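Aminoglycoside phosphotransferase (Streptomyces rimosus, PDB 6FUC) probably transfers a phosphate group from ATP to the 3''-hydroxyl of streptomycin, giving its host resistance to this aminoglycoside antibiotic. Local coordinates at residues E154-T159 with Y263-P268; R215-A220 with R257-F262. One frame throughout, in Å; residues are numbered along the deposited sequence.

Contact 1: E154-T159 with Y263-P268; sequences EEQRHT and YLHLDP
Gln156 reaches across to His265 and lays the end of its side chain over the face of the imidazole. From CB, with CG turned to the backbone N side (chi1 -67°), the chain runs extended, carrying the amide away from its own 3-10 turn; the side chain also touches Leu164 of helix 161-168. At the tip the two amide atoms part. Gln156 NE2 stands 3.4 Å above the plane of the His265 ring, over its centre, and the amide and ring planes are 64° apart, so this is an amide nitrogen set on an aromatic face rather than a flat stack. Gln156 OE1 takes a bond of 2.8 Å from a water, which also donates to His265 O at 2.8 Å. Both hydrogens of that water are thereby spent joining the loop to a backbone carbonyl of helix 257-266. Glutamine suits this place because one long group offers a nitrogen for the ring and an acceptor for the water. At the ring edge, a second water lies in the imidazole plane, 2.9 Å from His265 NE2, and donates to Glu155 OE2 at 2.8 Å. The flat, polar-edged histidine can thus serve two partners at once, with Pro153 touching it too. This water-bridged seam is plain structural packing of the loop between helices 131-143 and 161-168 on the last helix of the helical C-terminal lobe, in a kinase-like fold.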
loop_
_atom_site.group_PDB
_atom_site.type_symbol
_atom_site.label_atom_id
_atom_site.label_comp_id
_atom_site.label_asym_id
_atom_site.label_seq_id
_atom_site.Cartn_x
_atom_site.Cartn_y
_atom_site.Cartn_z
ATOM N N GLU A 154 -17.002 5.597 -6.106
ATOM C CA GLU A 154 -17.766 6.628 -6.795
ATOM C C GLU A 154 -19.106 6.965 -6.102
ATOM O O GLU A 154 -19.490 8.128 -5.993
ATOM C CB GLU A 154 -17.997 6.181 -8.245
ATOM C CG GLU A 154 -18.328 7.341 -9.166
ATOM N N GLU A 155 -19.834 5.943 -5.686
ATOM C CA GLU A 155 -21.167 6.128 -5.109
ATOM C C GLU A 155 -21.180 6.809 -3.726
ATOM O O GLU A 155 -22.235 7.192 -3.230
ATOM C CB GLU A 155 -21.921 4.779 -5.114
ATOM C CG GLU A 155 -21.432 3.713 -4.137
ATOM C CD GLU A 155 -20.218 2.879 -4.578
ATOM O OE1 GLU A 155 -19.565 3.179 -5.636
ATOM O OE2 GLU A 155 -19.940 1.896 -3.846
ATOM N N GLN A 156 -20.003 6.914 -3.089
ATOM C CA GLN A 156 -19.844 7.517 -1.773
ATOM C C GLN A 156 -19.312 8.932 -1.815
ATOM O O GLN A 156 -19.232 9.566 -0.771
ATOM C CB GLN A 156 -18.897 6.650 -0.931
ATOM C CG GLN A 156 -19.480 5.300 -0.586
ATOM C CD GLN A 156 -18.609 4.507 0.354
ATOM O OE1 GLN A 156 -17.535 4.926 0.742
ATOM N NE2 GLN A 156 -19.058 3.375 0.692
ATOM N N ARG A 157 -18.952 9.416 -3.006
ATOM C CA ARG A 157 -18.122 10.641 -3.056
ATOM C C ARG A 157 -18.889 11.849 -2.624
ATOM O O ARG A 157 -18.314 12.865 -2.253
ATOM C CB ARG A 157 -17.571 10.854 -4.454
ATOM C CG ARG A 157 -16.536 9.783 -4.706
ATOM C CD ARG A 157 -15.757 10.027 -5.972
ATOM N NE ARG A 157 -14.808 8.930 -6.136
ATOM C CZ ARG A 157 -14.405 8.455 -7.314
ATOM N NH1 ARG A 157 -14.886 8.966 -8.453
ATOM N NH2 ARG A 157 -13.544 7.452 -7.350
ATOM N N HIS A 158 -20.219 11.758 -2.661
ATOM C CA HIS A 158 -21.064 12.863 -2.251
ATOM C C HIS A 158 -21.713 12.669 -0.900
ATOM O O HIS A 158 -22.698 13.353 -0.566
ATOM C CB HIS A 158 -22.140 13.175 -3.331
ATOM C CG HIS A 158 -21.580 13.434 -4.683
ATOM N ND1 HIS A 158 -21.205 12.451 -5.578
ATOM C CD2 HIS A 158 -21.336 14.616 -5.299
ATOM C CE1 HIS A 158 -20.755 13.033 -6.688
ATOM N NE2 HIS A 158 -20.806 14.341 -6.530
ATOM N N THR A 159 -21.149 11.768 -0.104
ATOM C CA THR A 159 -21.686 11.484 1.244
ATOM C C THR A 159 -20.697 12.019 2.282
ATOM O O THR A 159 -19.471 11.780 2.077
ATOM C CB THR A 159 -21.832 9.994 1.418
ATOM O OG1 THR A 159 -22.689 9.467 0.390
ATOM C CG2 THR A 159 -22.367 9.623 2.827
ATOM N N TYR A 263 -13.346 -3.574 4.422
ATOM C CA TYR A 263 -12.003 -2.993 4.240
ATOM C C TYR A 263 -11.912 -2.059 3.048
ATOM O O TYR A 263 -11.191 -1.055 3.116
ATOM C CB TYR A 263 -10.942 -4.125 4.185
ATOM C CG TYR A 263 -10.712 -4.697 5.544
ATOM C CD1 TYR A 263 -9.961 -3.994 6.490
ATOM C CD2 TYR A 263 -11.284 -5.897 5.954
ATOM C CE1 TYR A 263 -9.808 -4.463 7.784
ATOM C CE2 TYR A 263 -11.109 -6.381 7.243
ATOM C CZ TYR A 263 -10.408 -5.673 8.168
ATOM O OH TYR A 263 -10.225 -6.071 9.451
ATOM N N LEU A 264 -12.617 -2.365 1.964
ATOM C CA LEU A 264 -12.666 -1.450 0.829
ATOM C C LEU A 264 -13.149 -0.077 1.246
ATOM O O LEU A 264 -12.633 0.921 0.814
ATOM C CB LEU A 264 -13.556 -2.014 -0.271
ATOM C CG LEU A 264 -13.546 -1.175 -1.547
ATOM C CD1 LEU A 264 -12.143 -1.108 -2.206
ATOM C CD2 LEU A 264 -14.577 -1.727 -2.495
ATOM N N HIS A 265 -14.200 -0.100 2.073
ATOM C CA HIS A 265 -14.834 1.127 2.489
ATOM C C HIS A 265 -14.093 1.878 3.627
ATOM O O HIS A 265 -14.139 3.110 3.676
ATOM C CB HIS A 265 -16.267 0.859 2.902
ATOM C CG HIS A 265 -17.120 0.515 1.726
ATOM N ND1 HIS A 265 -18.447 0.165 1.865
ATOM C CD2 HIS A 265 -16.843 0.455 0.392
ATOM C CE1 HIS A 265 -18.940 -0.092 0.656
ATOM N NE2 HIS A 265 -17.988 0.069 -0.253
ATOM N N LEU A 266 -13.391 1.111 4.455
ATOM C CA LEU A 266 -12.615 1.747 5.522
ATOM C C LEU A 266 -11.407 2.471 4.931
ATOM O O LEU A 266 -11.034 3.582 5.373
ATOM C CB LEU A 266 -12.159 0.691 6.530
ATOM C CG LEU A 266 -11.278 1.206 7.657
ATOM C CD1 LEU A 266 -11.939 2.283 8.510
ATOM C CD2 LEU A 266 -10.811 0.021 8.504
ATOM N N ASP A 267 -10.705 1.831 3.994
ATOM C CA ASP A 267 -9.375 2.279 3.593
ATOM C C ASP A 267 -9.359 3.742 3.238
ATOM O O ASP A 267 -8.452 4.477 3.715
ATOM C CB ASP A 267 -8.830 1.374 2.476
ATOM C CG ASP A 267 -7.343 1.620 2.280
ATOM O OD1 ASP A 267 -6.564 0.945 3.071
ATOM O OD2 ASP A 267 -6.989 2.464 1.458
ATOM N N PRO A 268 -10.243 4.268 2.378
ATOM C CA PRO A 268 -10.093 5.655 1.998
ATOM C C PRO A 268 -10.242 6.650 3.115
ATOM O O PRO A 268 -9.762 7.782 3.036
ATOM C CB PRO A 268 -11.156 5.872 0.921
ATOM C CG PRO A 268 -12.067 4.781 1.071
ATOM C CD PRO A 268 -11.344 3.607 1.650
HETATM O O HOH W 1 -17.791 0.201 -3.131
HETATM O O HOH W 2 -16.584 4.460 3.283
#

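Contact 2: R215-A220 with R257-F262; sequences RADPYA and RDRERF
Asp217 receives Arg259 in a buried salt bridge, and both carboxylate oxygens are engaged. Asp217 OD2 takes a nearly straight bond from Arg259 NH2, 2.8 Å long with an N-H...O angle of 174°. The donor comes in on the syn side, 22° out of the carboxylate plane, and one nitrogen does the bonding; the carboxylate and guanidinium planes stand 80° apart. Asp217 OD1 accepts from Tyr219 N at 2.8 Å, a capping bond where the chain turns into helix 219-233; a short acidic side chain is suited to meeting an amide so close in sequence. Arg259 NE forms a salt bridge with Asp256, and Arg259 NH2 has a second hydrogen-bond partner in Gln182 OE1. Tyr219 lies beside this group, its CD2 3.8 Å from the Arg259 guanidinium plane and toward the rim. Tyr219 CD1 lies 3.7 Å from Glu260 CB, while the tyrosine hydroxyl bonds to Ala254 O. Glu260 sends an extended chain onward to Arg257, whose NH1 lies 2.6 Å from Glu260 OE1 in a salt bridge; Arg257 NH1 also forms one with Glu244. Tyrosine fits by filling space with its ring and carrying its polar end to a backbone carbonyl. Helix 257-266 is thus packed on the strand-to-helix turn at 215-220 within the C-terminal lobe of a kinase-like phosphotransferase, where a capping aspartate doubles as a salt-bridge partner.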
loop_
_atom_site.group_PDB
_atom_site.type_symbol
_atom_site.label_atom_id
_atom_site.label_comp_id
_atom_site.label_asym_id
_atom_site.label_seq_id
_atom_site.Cartn_x
_atom_site.Cartn_y
_atom_site.Cartn_z
ATOM N N ARG A 215 0.639 -6.823 10.749
ATOM C CA ARG A 215 -0.479 -7.702 10.998
ATOM C C ARG A 215 -1.795 -7.021 10.663
ATOM O O ARG A 215 -2.046 -5.883 11.083
ATOM C CB ARG A 215 -0.552 -8.050 12.491
ATOM C CG ARG A 215 0.489 -9.044 12.940
ATOM C CD ARG A 215 0.160 -9.652 14.281
ATOM N NE ARG A 215 0.241 -8.760 15.416
ATOM C CZ ARG A 215 1.363 -8.549 16.102
ATOM N NH1 ARG A 215 2.488 -9.106 15.680
ATOM N NH2 ARG A 215 1.373 -7.788 17.173
ATOM N N ALA A 216 -2.704 -7.783 10.027
ATOM C CA ALA A 216 -4.055 -7.389 9.797
ATOM C C ALA A 216 -4.810 -8.579 9.200
ATOM O O ALA A 216 -4.227 -9.605 8.856
ATOM C CB ALA A 216 -4.161 -6.173 8.872
ATOM N N ASP A 217 -6.122 -8.432 9.057
ATOM C CA ASP A 217 -6.914 -9.391 8.323
ATOM C C ASP A 217 -6.426 -9.420 6.852
ATOM O O ASP A 217 -6.195 -8.345 6.287
ATOM C CB ASP A 217 -8.382 -8.937 8.417
ATOM C CG ASP A 217 -9.380 -9.865 7.812
ATOM O OD1 ASP A 217 -9.250 -10.294 6.650
ATOM O OD2 ASP A 217 -10.340 -10.182 8.500
ATOM N N PRO A 218 -6.308 -10.606 6.235
ATOM C CA PRO A 218 -5.869 -10.594 4.817
ATOM C C PRO A 218 -6.718 -9.744 3.889
ATOM O O PRO A 218 -6.225 -9.297 2.862
ATOM C CB PRO A 218 -5.926 -12.058 4.442
ATOM C CG PRO A 218 -6.827 -12.719 5.438
ATOM C CD PRO A 218 -6.576 -11.952 6.734
ATOM N N TYR A 219 -8.013 -9.591 4.195
ATOM C CA TYR A 219 -8.846 -8.701 3.344
ATOM C C TYR A 219 -8.466 -7.240 3.363
ATOM O O TYR A 219 -8.865 -6.513 2.473
ATOM C CB TYR A 219 -10.350 -8.920 3.668
ATOM C CG TYR A 219 -10.874 -10.152 3.030
ATOM C CD1 TYR A 219 -11.111 -10.177 1.676
ATOM C CD2 TYR A 219 -11.040 -11.325 3.706
ATOM C CE1 TYR A 219 -11.538 -11.308 1.034
ATOM C CE2 TYR A 219 -11.505 -12.505 3.069
ATOM C CZ TYR A 219 -11.684 -12.494 1.721
ATOM O OH TYR A 219 -12.102 -13.619 1.053
ATOM N N ALA A 220 -7.670 -6.799 4.356
ATOM C CA ALA A 220 -7.145 -5.450 4.298
ATOM C C ALA A 220 -6.339 -5.264 3.021
ATOM O O ALA A 220 -6.280 -4.141 2.472
ATOM C CB ALA A 220 -6.313 -5.127 5.532
ATOM N N ARG A 257 -17.611 -11.546 1.031
ATOM C CA ARG A 257 -17.818 -10.240 0.436
ATOM C C ARG A 257 -18.092 -9.141 1.455
ATOM O O ARG A 257 -17.667 -8.047 1.194
ATOM C CB ARG A 257 -18.898 -10.334 -0.651
ATOM C CG ARG A 257 -18.481 -11.233 -1.827
ATOM C CD ARG A 257 -17.126 -11.071 -2.429
ATOM N NE ARG A 257 -16.998 -11.632 -3.737
ATOM C CZ ARG A 257 -16.062 -11.302 -4.629
ATOM N NH1 ARG A 257 -15.065 -10.407 -4.354
ATOM N NH2 ARG A 257 -16.099 -11.908 -5.822
ATOM N N ASP A 258 -18.803 -9.386 2.550
ATOM C CA ASP A 258 -19.034 -8.340 3.516
ATOM C C ASP A 258 -17.743 -7.911 4.171
ATOM O O ASP A 258 -17.527 -6.757 4.435
ATOM C CB ASP A 258 -20.050 -8.792 4.603
ATOM C CG ASP A 258 -21.419 -9.024 4.075
ATOM O OD1 ASP A 258 -21.770 -8.621 2.944
ATOM O OD2 ASP A 258 -22.182 -9.658 4.838
ATOM N N ARG A 259 -16.898 -8.878 4.509
ATOM C CA ARG A 259 -15.640 -8.568 5.125
ATOM C C ARG A 259 -14.751 -7.743 4.111
ATOM O O ARG A 259 -14.121 -6.784 4.459
ATOM C CB ARG A 259 -14.985 -9.864 5.556
ATOM C CG ARG A 259 -13.646 -9.399 6.125
ATOM C CD ARG A 259 -13.118 -10.340 7.174
ATOM N NE ARG A 259 -13.410 -11.708 6.763
ATOM C CZ ARG A 259 -12.652 -12.756 7.020
ATOM N NH1 ARG A 259 -13.087 -13.942 6.628
ATOM N NH2 ARG A 259 -11.472 -12.649 7.633
ATOM N N GLU A 260 -14.694 -8.199 2.848
ATOM C CA GLU A 260 -13.961 -7.501 1.812
ATOM C C GLU A 260 -14.429 -6.036 1.689
ATOM O O GLU A 260 -13.641 -5.104 1.620
ATOM C CB GLU A 260 -14.093 -8.239 0.515
ATOM C CG GLU A 260 -13.345 -7.610 -0.658
ATOM C CD GLU A 260 -13.677 -8.199 -2.005
ATOM O OE1 GLU A 260 -14.258 -9.303 -2.095
ATOM O OE2 GLU A 260 -13.385 -7.579 -3.041
ATOM N N ARG A 261 -15.757 -5.893 1.599
ATOM C CA ARG A 261 -16.331 -4.564 1.410
ATOM C C ARG A 261 -16.044 -3.637 2.591
ATOM O O ARG A 261 -15.886 -2.439 2.420
ATOM C CB ARG A 261 -17.840 -4.710 1.108
ATOM C CG ARG A 261 -18.213 -4.885 -0.349
ATOM C CD ARG A 261 -19.743 -4.892 -0.522
ATOM N NE ARG A 261 -20.321 -3.679 0.068
ATOM C CZ ARG A 261 -21.029 -3.626 1.196
ATOM N NH1 ARG A 261 -21.283 -4.736 1.884
ATOM N NH2 ARG A 261 -21.490 -2.452 1.630
ATOM N N PHE A 262 -16.049 -4.204 3.816
ATOM C CA PHE A 262 -15.739 -3.409 4.987
ATOM C C PHE A 262 -14.349 -2.768 4.784
ATOM O O PHE A 262 -14.178 -1.578 5.043
ATOM C CB PHE A 262 -15.765 -4.302 6.224
ATOM C CG PHE A 262 -15.369 -3.644 7.502
ATOM C CD1 PHE A 262 -16.259 -2.959 8.289
ATOM C CD2 PHE A 262 -14.046 -3.653 7.897
ATOM C CE1 PHE A 262 -15.851 -2.328 9.467
ATOM C CE2 PHE A 262 -13.636 -3.018 9.060
ATOM C CZ PHE A 262 -14.551 -2.387 9.847
#

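How the contacts relate
Contact 1 and contact 2 lie with centres about 15 Å apart and share helix 257-266: contact 2 uses 257-262, and contact 1 uses 263-268, which runs from the helix into the residues beyond. Their order along the chain is 154-159, 215-220, 257-262, 263-268, so contact 2 is nested inside the loop that contact 1 closes. Tyr263, in the second segment of contact 1, packs on the first segment of contact 2: its OH comes to 3.6 Å from Asp217 CB, and its CG to 3.9 Å from Ala220 CA. One half of the final helix is therefore fixed in a buried setting and the other meets a wetter loop, uniting distant parts of the C-terminal lobe.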